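Local coordinates for protein galactitol 1-phosphate 5-dehydrogenase (Escherichia coli, PDB 4UEJ) that oxidises galactitol 1-phosphate to D-tagatose 6-phosphate with NAD(+), as a zinc-dependent dehydrogenase of the alcohol dehydrogenase family, at residues C159-A169 against L183-D192; R228-G238 against I249-G260. One frame throughout, in Å; residues are numbered along the deposited sequence.

Interaction 1 (C159-A169 against L183-D192); sequences CENKNVIIIGA and LGAKSVTAID
The first beta-alpha-beta unit of the Rossmann-type nucleotide-binding domain is closed here. Strand 163-167 pairs in parallel with strand 187-192, and helix 171-182 makes the crossover between them. Val-164 N donates to Ser-187 O, and Val-164 O accepts from Thr-189 N. Ile-166 and Gly-168 continue the alternation with Thr-189 and Ile-191.

Ile-165, Ile-167 and Ile-191 share one face of the sheet. Ile-191 CD1 reaches over to Ile-165 CG2 at 3.6 Å and lies 4.1 Å from Ile-167 CG1. Helix 240-249 covers Ile-167 and Ile-191 on this face. Val-164, Ile-166, Val-188 and Ala-190 line the other face, where Ile-177 of helix 171-182 packs on the last three.

A polar group sits at the start of the strands. Ser-187 OG donates to Asn-163 OD1 over 2.6 Å. The hydroxyl lies between its own backbone N and carbonyl carbon (chi1 66°), which turns it to the neighbouring strand. Water 1 donates to the same OG and to Val-164 O. Asn-163 ND2 bonds Phe-229 O, so both ends of the amide are held.

At the far end Gly-168 begins a turn that fits the glycine-rich GxGxxG pattern. Asp-192 CG lies anti to the backbone N (chi1 -162°), which brings OD1 to Ala-169 N at 3.0 Å. OD2 accepts from Ser-194 N. Replacing Asp-192 with an alanine would probably leave both N-H groups without their carboxylate acceptor and let the turn shift. Ala-169 N meets OD1 from above the carboxylate plane.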
loop_
_atom_site.group_PDB
_atom_site.type_symbol
_atom_site.label_atom_id
_atom_site.label_comp_id
_atom_site.label_asym_id
_atom_site.label_seq_id
_atom_site.Cartn_x
_atom_site.Cartn_y
_atom_site.Cartn_z
ATOM N N CYS A 159 -16.670 -1.132 4.430
ATOM C CA CYS A 159 -16.278 -0.731 5.778
ATOM C C CYS A 159 -17.083 -1.453 6.845
ATOM O O CYS A 159 -16.920 -1.188 8.039
ATOM C CB CYS A 159 -16.417 0.787 5.945
ATOM S SG CYS A 159 -18.073 1.399 5.707
ATOM N N GLU A 160 -17.934 -2.385 6.428
ATOM C CA GLU A 160 -18.798 -3.090 7.379
ATOM C C GLU A 160 -18.029 -3.869 8.458
ATOM O O GLU A 160 -17.137 -4.672 8.164
ATOM C CB GLU A 160 -19.747 -4.033 6.634
ATOM C CG GLU A 160 -20.615 -4.860 7.569
ATOM C CD GLU A 160 -22.056 -4.970 7.105
ATOM O OE1 GLU A 160 -22.303 -4.969 5.879
ATOM O OE2 GLU A 160 -22.948 -5.049 7.977
ATOM N N ASN A 161 -18.397 -3.619 9.713
ATOM C CA ASN A 161 -17.741 -4.193 10.885
ATOM C C ASN A 161 -16.261 -3.854 11.002
ATOM O O ASN A 161 -15.544 -4.507 11.743
ATOM C CB ASN A 161 -17.912 -5.714 10.903
ATOM C CG ASN A 161 -19.355 -6.120 10.895
ATOM O OD1 ASN A 161 -20.177 -5.508 11.572
ATOM N ND2 ASN A 161 -19.685 -7.139 10.110
ATOM N N LYS A 162 -15.803 -2.833 10.284
ATOM C CA LYS A 162 -14.425 -2.387 10.433
ATOM C C LYS A 162 -14.293 -1.210 11.387
ATOM O O LYS A 162 -15.243 -0.455 11.644
ATOM C CB LYS A 162 -13.819 -2.020 9.070
ATOM C CG LYS A 162 -13.761 -3.194 8.114
ATOM C CD LYS A 162 -13.060 -2.854 6.800
ATOM C CE LYS A 162 -13.000 -4.077 5.887
ATOM N NZ LYS A 162 -12.525 -3.779 4.485
ATOM N N ASN A 163 -13.090 -1.061 11.922
ATOM C CA ASN A 163 -12.775 0.087 12.744
ATOM C C ASN A 163 -12.196 1.161 11.845
ATOM O O ASN A 163 -11.024 1.117 11.464
ATOM C CB ASN A 163 -11.810 -0.310 13.860
ATOM C CG ASN A 163 -12.479 -1.193 14.886
ATOM O OD1 ASN A 163 -13.538 -0.839 15.407
ATOM N ND2 ASN A 163 -11.891 -2.361 15.158
ATOM N N VAL A 164 -13.044 2.110 11.491
ATOM C CA VAL A 164 -12.702 3.099 10.489
ATOM C C VAL A 164 -12.064 4.290 11.172
ATOM O O VAL A 164 -12.513 4.752 12.236
ATOM C CB VAL A 164 -13.945 3.515 9.669
ATOM C CG1 VAL A 164 -13.634 4.683 8.725
ATOM C CG2 VAL A 164 -14.437 2.319 8.858
ATOM N N ILE A 165 -10.991 4.770 10.569
ATOM C CA ILE A 165 -10.323 5.966 11.051
ATOM C C ILE A 165 -10.249 6.933 9.887
ATOM O O ILE A 165 -9.685 6.606 8.838
ATOM C CB ILE A 165 -8.913 5.653 11.588
ATOM C CG1 ILE A 165 -8.989 4.594 12.687
ATOM C CG2 ILE A 165 -8.219 6.924 12.076
ATOM C CD1 ILE A 165 -7.616 4.200 13.247
ATOM N N ILE A 166 -10.827 8.116 10.059
ATOM C CA ILE A 166 -10.784 9.133 9.030
ATOM C C ILE A 166 -9.823 10.230 9.442
ATOM O O ILE A 166 -10.017 10.884 10.457
ATOM C CB ILE A 166 -12.177 9.763 8.760
ATOM C CG1 ILE A 166 -13.222 8.679 8.456
ATOM C CG2 ILE A 166 -12.057 10.804 7.641
ATOM C CD1 ILE A 166 -12.896 7.752 7.248
ATOM N N ILE A 167 -8.768 10.426 8.663
ATOM C CA ILE A 167 -7.802 11.457 9.002
ATOM C C ILE A 167 -8.062 12.647 8.084
ATOM O O ILE A 167 -8.039 12.528 6.860
ATOM C CB ILE A 167 -6.345 10.956 8.866
ATOM C CG1 ILE A 167 -6.104 9.751 9.775
ATOM C CG2 ILE A 167 -5.371 12.054 9.232
ATOM C CD1 ILE A 167 -4.786 9.022 9.457
ATOM N N GLY A 168 -8.351 13.794 8.678
ATOM C CA GLY A 168 -8.715 14.949 7.886
ATOM C C GLY A 168 -10.202 15.176 8.024
ATOM O O GLY A 168 -11.003 14.298 7.697
ATOM N N ALA A 169 -10.563 16.348 8.535
ATOM C CA ALA A 169 -11.961 16.678 8.783
ATOM C C ALA A 169 -12.428 17.810 7.873
ATOM O O ALA A 169 -13.223 18.666 8.279
ATOM C CB ALA A 169 -12.167 17.047 10.253
ATOM N N LEU A 183 -22.924 2.689 6.524
ATOM C CA LEU A 183 -22.561 1.453 5.847
ATOM C C LEU A 183 -22.089 0.389 6.829
ATOM O O LEU A 183 -21.551 -0.645 6.432
ATOM C CB LEU A 183 -21.474 1.721 4.813
ATOM C CG LEU A 183 -21.885 2.694 3.700
ATOM C CD1 LEU A 183 -20.661 3.100 2.936
ATOM C CD2 LEU A 183 -22.914 2.065 2.789
ATOM N N GLY A 184 -22.267 0.663 8.117
ATOM C CA GLY A 184 -22.110 -0.359 9.136
ATOM C C GLY A 184 -20.729 -0.572 9.721
ATOM O O GLY A 184 -20.439 -1.652 10.230
ATOM N N ALA A 185 -19.880 0.450 9.670
ATOM C CA ALA A 185 -18.602 0.396 10.393
ATOM C C ALA A 185 -18.821 0.047 11.868
ATOM O O ALA A 185 -19.803 0.485 12.483
ATOM C CB ALA A 185 -17.875 1.729 10.270
ATOM N N LYS A 186 -17.910 -0.734 12.437
ATOM C CA LYS A 186 -17.972 -1.094 13.847
ATOM C C LYS A 186 -17.748 0.132 14.712
ATOM O O LYS A 186 -18.434 0.343 15.708
ATOM C CB LYS A 186 -16.928 -2.170 14.177
ATOM C CG LYS A 186 -16.845 -2.498 15.662
ATOM C CD LYS A 186 -15.809 -3.581 15.938
ATOM C CE LYS A 186 -15.688 -3.873 17.419
ATOM N NZ LYS A 186 -16.888 -4.576 17.952
ATOM N N SER A 187 -16.776 0.940 14.318
ATOM C CA SER A 187 -16.500 2.204 14.976
ATOM C C SER A 187 -15.987 3.200 13.947
ATOM O O SER A 187 -15.490 2.813 12.889
ATOM C CB SER A 187 -15.470 2.031 16.090
ATOM O OG SER A 187 -14.208 1.673 15.533
ATOM N N VAL A 188 -16.108 4.488 14.257
ATOM C CA VAL A 188 -15.464 5.500 13.435
ATOM C C VAL A 188 -14.723 6.466 14.339
ATOM O O VAL A 188 -15.286 6.974 15.312
ATOM C CB VAL A 188 -16.482 6.270 12.569
ATOM C CG1 VAL A 188 -15.765 7.269 11.688
ATOM C CG2 VAL A 188 -17.314 5.306 11.758
ATOM N N THR A 189 -13.450 6.684 14.026
ATOM C CA THR A 189 -12.592 7.604 14.758
ATOM C C THR A 189 -12.212 8.735 13.816
ATOM O O THR A 189 -11.908 8.473 12.658
ATOM C CB THR A 189 -11.320 6.894 15.264
ATOM O OG1 THR A 189 -11.684 5.942 16.273
ATOM C CG2 THR A 189 -10.323 7.893 15.832
ATOM N N ALA A 190 -12.225 9.976 14.287
ATOM C CA ALA A 190 -11.825 11.079 13.418
ATOM C C ALA A 190 -10.580 11.771 13.959
ATOM O O ALA A 190 -10.472 11.996 15.147
ATOM C CB ALA A 190 -12.972 12.084 13.261
ATOM N N ILE A 191 -9.647 12.107 13.072
ATOM C CA ILE A 191 -8.399 12.739 13.467
ATOM C C ILE A 191 -8.159 14.008 12.664
ATOM O O ILE A 191 -8.290 13.998 11.451
ATOM C CB ILE A 191 -7.204 11.774 13.277
ATOM C CG1 ILE A 191 -7.460 10.452 14.012
ATOM C CG2 ILE A 191 -5.916 12.440 13.730
ATOM C CD1 ILE A 191 -6.301 9.432 13.906
ATOM N N ASP A 192 -7.816 15.107 13.340
ATOM C CA ASP A 192 -7.581 16.374 12.647
ATOM C C ASP A 192 -6.680 17.299 13.456
ATOM O O ASP A 192 -6.588 17.162 14.677
ATOM C CB ASP A 192 -8.906 17.082 12.346
ATOM C CG ASP A 192 -8.766 18.142 11.266
ATOM O OD1 ASP A 192 -8.469 17.781 10.111
ATOM O OD2 ASP A 192 -8.952 19.339 11.565
HETATM O O HOH W 1 -12.347 3.524 14.737
#

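Interaction 2 (R228-G238 against I249-G260); sequences RFNQLILETAG and IAGPHAQLALVG
Phe-229 and Pro-252 meet at a slant, with ring atom CE1 3.4 Å from Pro-252 CG. Arg-228 runs extended across the same proline, and its CG lies over a face of the Phe-229 ring. These residues lead into another parallel beta-alpha-beta unit of the Rossmann-type domain, made of strand 231-235, helix 240-249 and strand 255-258. Arg-228 NH1 bonds Arg-225 O, while NE forms a salt bridge with Glu-94 of the second subunit. The Phe-229 ring makes a cation-pi contact with Lys-97 of that subunit.

Gln-231 stretches alongside Ala-254, CB to CB at 3.7 Å. Its extended chain carries OE1 to Gly-251 N, 2.8 Å away. That N-H comes from above the amide plane, 47° out of it. Gln-231 NE2 bonds Leu-227 O and, through water 4, Ile-249 O.

Ile-233 carries its CG1 branch anti to the carbonyl carbon (chi1 -52°) and sends CD1 to Ala-250 CB at 3.8 Å. On the other face Leu-234 CD1 lies 4.1 Å from Ala-257 CB, and Phe-153 of helix 143-155 touches Leu-234.

Glu-235 bends at chi2 toward the turn that follows it. OE1 takes Gly-238 N on its syn lone pair. OE2 takes Ala-237 N on the syn side, but tilted 31° out of the carboxylate plane. Thr-242 OG1 is a further partner of OE2. Glu-235 O accepts from both Val-259 N (2.9 Å) and Gly-260 N (3.0 Å).

The buried carboxylate is thus met by several donors, which would be expected to stabilise its negative charge and keep the turn after strand 231-235 tightly folded.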
loop_
_atom_site.group_PDB
_atom_site.type_symbol
_atom_site.label_atom_id
_atom_site.label_comp_id
_atom_site.label_asym_id
_atom_site.label_seq_id
_atom_site.Cartn_x
_atom_site.Cartn_y
_atom_site.Cartn_z
ATOM N N ARG A 228 -7.732 -1.964 17.534
ATOM C CA ARG A 228 -6.576 -2.031 16.639
ATOM C C ARG A 228 -6.751 -2.998 15.478
ATOM O O ARG A 228 -6.031 -2.897 14.486
ATOM C CB ARG A 228 -5.298 -2.398 17.422
ATOM C CG ARG A 228 -5.171 -3.834 17.954
ATOM C CD ARG A 228 -3.866 -3.927 18.740
ATOM N NE ARG A 228 -3.623 -5.228 19.364
ATOM C CZ ARG A 228 -4.161 -5.624 20.514
ATOM N NH1 ARG A 228 -5.007 -4.838 21.163
ATOM N NH2 ARG A 228 -3.864 -6.825 21.008
ATOM N N PHE A 229 -7.706 -3.919 15.580
ATOM C CA PHE A 229 -7.897 -4.904 14.517
ATOM C C PHE A 229 -8.943 -4.456 13.487
ATOM O O PHE A 229 -9.820 -3.647 13.789
ATOM C CB PHE A 229 -8.293 -6.252 15.117
ATOM C CG PHE A 229 -7.207 -6.889 15.942
ATOM C CD1 PHE A 229 -6.132 -7.513 15.329
ATOM C CD2 PHE A 229 -7.257 -6.856 17.327
ATOM C CE1 PHE A 229 -5.121 -8.107 16.090
ATOM C CE2 PHE A 229 -6.251 -7.438 18.091
ATOM C CZ PHE A 229 -5.186 -8.065 17.467
ATOM N N ASN A 230 -8.841 -4.997 12.278
ATOM C CA ASN A 230 -9.771 -4.700 11.195
ATOM C C ASN A 230 -9.974 -3.209 10.969
ATOM O O ASN A 230 -11.097 -2.730 10.758
ATOM C CB ASN A 230 -11.105 -5.388 11.451
ATOM C CG ASN A 230 -10.958 -6.890 11.558
ATOM O OD1 ASN A 230 -10.617 -7.557 10.580
ATOM N ND2 ASN A 230 -11.204 -7.431 12.745
ATOM N N GLN A 231 -8.866 -2.479 11.007
ATOM C CA GLN A 231 -8.896 -1.054 10.736
ATOM C C GLN A 231 -8.928 -0.744 9.259
ATOM O O GLN A 231 -8.315 -1.419 8.446
ATOM C CB GLN A 231 -7.692 -0.354 11.354
ATOM C CG GLN A 231 -7.783 -0.204 12.843
ATOM C CD GLN A 231 -6.577 0.485 13.409
ATOM O OE1 GLN A 231 -5.594 0.708 12.706
ATOM N NE2 GLN A 231 -6.640 0.831 14.688
ATOM N N LEU A 232 -9.648 0.313 8.944
ATOM C CA LEU A 232 -9.621 0.932 7.627
ATOM C C LEU A 232 -9.409 2.406 7.867
ATOM O O LEU A 232 -10.281 3.090 8.428
ATOM C CB LEU A 232 -10.922 0.657 6.872
ATOM C CG LEU A 232 -11.153 1.471 5.606
ATOM C CD1 LEU A 232 -10.001 1.213 4.645
ATOM C CD2 LEU A 232 -12.496 1.082 4.977
ATOM N N ILE A 233 -8.240 2.886 7.470
ATOM C CA ILE A 233 -7.843 4.254 7.702
ATOM C C ILE A 233 -7.923 5.012 6.379
ATOM O O ILE A 233 -7.342 4.590 5.380
ATOM C CB ILE A 233 -6.418 4.318 8.267
ATOM C CG1 ILE A 233 -6.273 3.408 9.499
ATOM C CG2 ILE A 233 -6.018 5.739 8.557
ATOM C CD1 ILE A 233 -4.849 3.303 10.033
ATOM N N LEU A 234 -8.666 6.105 6.354
ATOM C CA LEU A 234 -8.691 6.934 5.151
ATOM C C LEU A 234 -7.903 8.196 5.404
ATOM O O LEU A 234 -8.243 8.984 6.288
ATOM C CB LEU A 234 -10.116 7.307 4.751
ATOM C CG LEU A 234 -10.856 6.406 3.777
ATOM C CD1 LEU A 234 -11.053 5.030 4.402
ATOM C CD2 LEU A 234 -12.187 7.062 3.398
ATOM N N GLU A 235 -6.847 8.384 4.633
ATOM C CA GLU A 235 -6.042 9.588 4.686
ATOM C C GLU A 235 -6.640 10.589 3.710
ATOM O O GLU A 235 -6.488 10.431 2.496
ATOM C CB GLU A 235 -4.574 9.283 4.334
ATOM C CG GLU A 235 -3.589 10.272 4.923
ATOM C CD GLU A 235 -3.927 11.698 4.536
ATOM O OE1 GLU A 235 -3.868 12.031 3.331
ATOM O OE2 GLU A 235 -4.327 12.464 5.429
ATOM N N THR A 236 -7.298 11.626 4.233
ATOM C CA THR A 236 -7.944 12.614 3.368
ATOM C C THR A 236 -7.268 13.984 3.407
ATOM O O THR A 236 -7.597 14.854 2.602
ATOM C CB THR A 236 -9.437 12.797 3.732
ATOM O OG1 THR A 236 -9.569 13.527 4.961
ATOM C CG2 THR A 236 -10.111 11.439 3.883
ATOM N N ALA A 237 -6.319 14.176 4.322
ATOM C CA ALA A 237 -5.714 15.498 4.507
ATOM C C ALA A 237 -4.638 15.830 3.465
ATOM O O ALA A 237 -4.372 17.003 3.188
ATOM C CB ALA A 237 -5.135 15.620 5.915
ATOM N N GLY A 238 -4.022 14.808 2.889
ATOM C CA GLY A 238 -3.050 15.022 1.826
ATOM C C GLY A 238 -1.848 15.862 2.221
ATOM O O GLY A 238 -1.386 16.707 1.459
ATOM N N ILE A 249 0.063 4.971 13.526
ATOM C CA ILE A 249 -0.999 4.570 14.435
ATOM C C ILE A 249 -1.645 3.267 14.043
ATOM O O ILE A 249 -2.349 2.661 14.852
ATOM C CB ILE A 249 -2.104 5.646 14.554
ATOM C CG1 ILE A 249 -2.898 5.766 13.252
ATOM C CG2 ILE A 249 -1.489 6.968 14.984
ATOM C CD1 ILE A 249 -4.060 6.730 13.348
ATOM N N ALA A 250 -1.393 2.814 12.814
ATOM C CA ALA A 250 -2.138 1.679 12.277
ATOM C C ALA A 250 -1.994 0.423 13.134
ATOM O O ALA A 250 -0.934 0.153 13.696
ATOM C CB ALA A 250 -1.690 1.382 10.852
ATOM N N GLY A 251 -3.070 -0.345 13.217
ATOM C CA GLY A 251 -3.038 -1.608 13.925
ATOM C C GLY A 251 -2.622 -2.717 12.977
ATOM O O GLY A 251 -2.314 -2.472 11.804
ATOM N N PRO A 252 -2.599 -3.948 13.479
ATOM C CA PRO A 252 -2.121 -5.072 12.663
ATOM C C PRO A 252 -3.009 -5.304 11.435
ATOM O O PRO A 252 -4.239 -5.315 11.538
ATOM C CB PRO A 252 -2.170 -6.265 13.627
ATOM C CG PRO A 252 -3.001 -5.817 14.779
ATOM C CD PRO A 252 -2.881 -4.334 14.867
ATOM N N HIS A 253 -2.357 -5.456 10.287
ATOM C CA HIS A 253 -3.011 -5.660 8.994
ATOM C C HIS A 253 -4.066 -4.608 8.650
ATOM O O HIS A 253 -5.006 -4.905 7.914
ATOM C CB HIS A 253 -3.652 -7.049 8.943
ATOM C CG HIS A 253 -2.658 -8.167 8.952
ATOM N ND1 HIS A 253 -2.478 -9.008 7.877
ATOM C CD2 HIS A 253 -1.773 -8.570 9.895
ATOM C CE1 HIS A 253 -1.538 -9.892 8.162
ATOM N NE2 HIS A 253 -1.095 -9.649 9.381
ATOM N N ALA A 254 -3.895 -3.378 9.145
ATOM C CA ALA A 254 -4.820 -2.314 8.801
ATOM C C ALA A 254 -4.796 -2.070 7.318
ATOM O O ALA A 254 -3.782 -2.313 6.647
ATOM C CB ALA A 254 -4.491 -1.007 9.561
ATOM N N GLN A 255 -5.941 -1.647 6.805
ATOM C CA GLN A 255 -6.031 -1.113 5.457
ATOM C C GLN A 255 -5.878 0.387 5.526
ATOM O O GLN A 255 -6.543 1.061 6.325
ATOM C CB GLN A 255 -7.359 -1.460 4.800
ATOM C CG GLN A 255 -7.541 -2.922 4.460
ATOM C CD GLN A 255 -8.965 -3.200 4.060
ATOM O OE1 GLN A 255 -9.900 -2.988 4.847
ATOM N NE2 GLN A 255 -9.151 -3.630 2.827
ATOM N N LEU A 256 -5.012 0.936 4.685
ATOM C CA LEU A 256 -4.808 2.384 4.660
ATOM C C LEU A 256 -5.074 2.933 3.268
ATOM O O LEU A 256 -4.249 2.789 2.361
ATOM C CB LEU A 256 -3.390 2.744 5.109
ATOM C CG LEU A 256 -2.878 4.166 4.860
ATOM C CD1 LEU A 256 -3.856 5.221 5.376
ATOM C CD2 LEU A 256 -1.515 4.330 5.501
ATOM N N ALA A 257 -6.226 3.579 3.121
ATOM C CA ALA A 257 -6.648 4.138 1.839
ATOM C C ALA A 257 -6.202 5.578 1.710
ATOM O O ALA A 257 -6.528 6.430 2.546
ATOM C CB ALA A 257 -8.150 4.040 1.672
ATOM N N LEU A 258 -5.461 5.850 0.644
ATOM C CA LEU A 258 -4.886 7.166 0.433
ATOM C C LEU A 258 -5.778 7.916 -0.531
ATOM O O LEU A 258 -5.895 7.536 -1.687
ATOM C CB LEU A 258 -3.465 7.059 -0.124
ATOM C CG LEU A 258 -2.447 6.295 0.727
ATOM C CD1 LEU A 258 -1.124 6.184 -0.023
ATOM C CD2 LEU A 258 -2.247 6.963 2.074
ATOM N N VAL A 259 -6.373 8.992 -0.033
ATOM C CA VAL A 259 -7.346 9.752 -0.783
ATOM C C VAL A 259 -6.753 11.108 -1.141
ATOM O O VAL A 259 -6.979 11.645 -2.221
ATOM C CB VAL A 259 -8.634 9.907 0.040
ATOM C CG1 VAL A 259 -9.678 10.677 -0.730
ATOM C CG2 VAL A 259 -9.152 8.528 0.445
ATOM N N GLY A 260 -5.956 11.633 -0.222
ATOM C CA GLY A 260 -5.389 12.962 -0.338
ATOM C C GLY A 260 -4.093 13.002 -1.116
ATOM O O GLY A 260 -3.156 12.267 -0.828
HETATM O O HOH W 2 -6.191 -3.304 11.766
HETATM O O HOH W 3 -6.744 -6.881 11.668
HETATM O O HOH W 4 -4.225 0.946 16.093
HETATM O O HOH W 5 -9.457 -3.718 7.519
HETATM O O HOH W 6 -3.439 10.515 1.210
#

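How the interactions relate
Interactions 1 and 2 belong to one six-stranded parallel sheet, and their centres lie 9 Å apart. Strands 163-167 and 231-235 are direct neighbours in it, so the two crossover units meet side by side. Ile-165 O and Leu-234 N are 2.7 Å apart, a probable backbone hydrogen bond. Near the strand ends Thr-236 OG1 lies 2.6 Å from Ile-167 O, tying the turn of interaction 2 to the approach to the glycine-rich turn. Interaction 1 lies away from the zinc sites. Interaction 2 comes closer: in the conformer given, the side chain of Val-259 is about 5 Å from a bound glycerol and about 9 Å from a zinc ion.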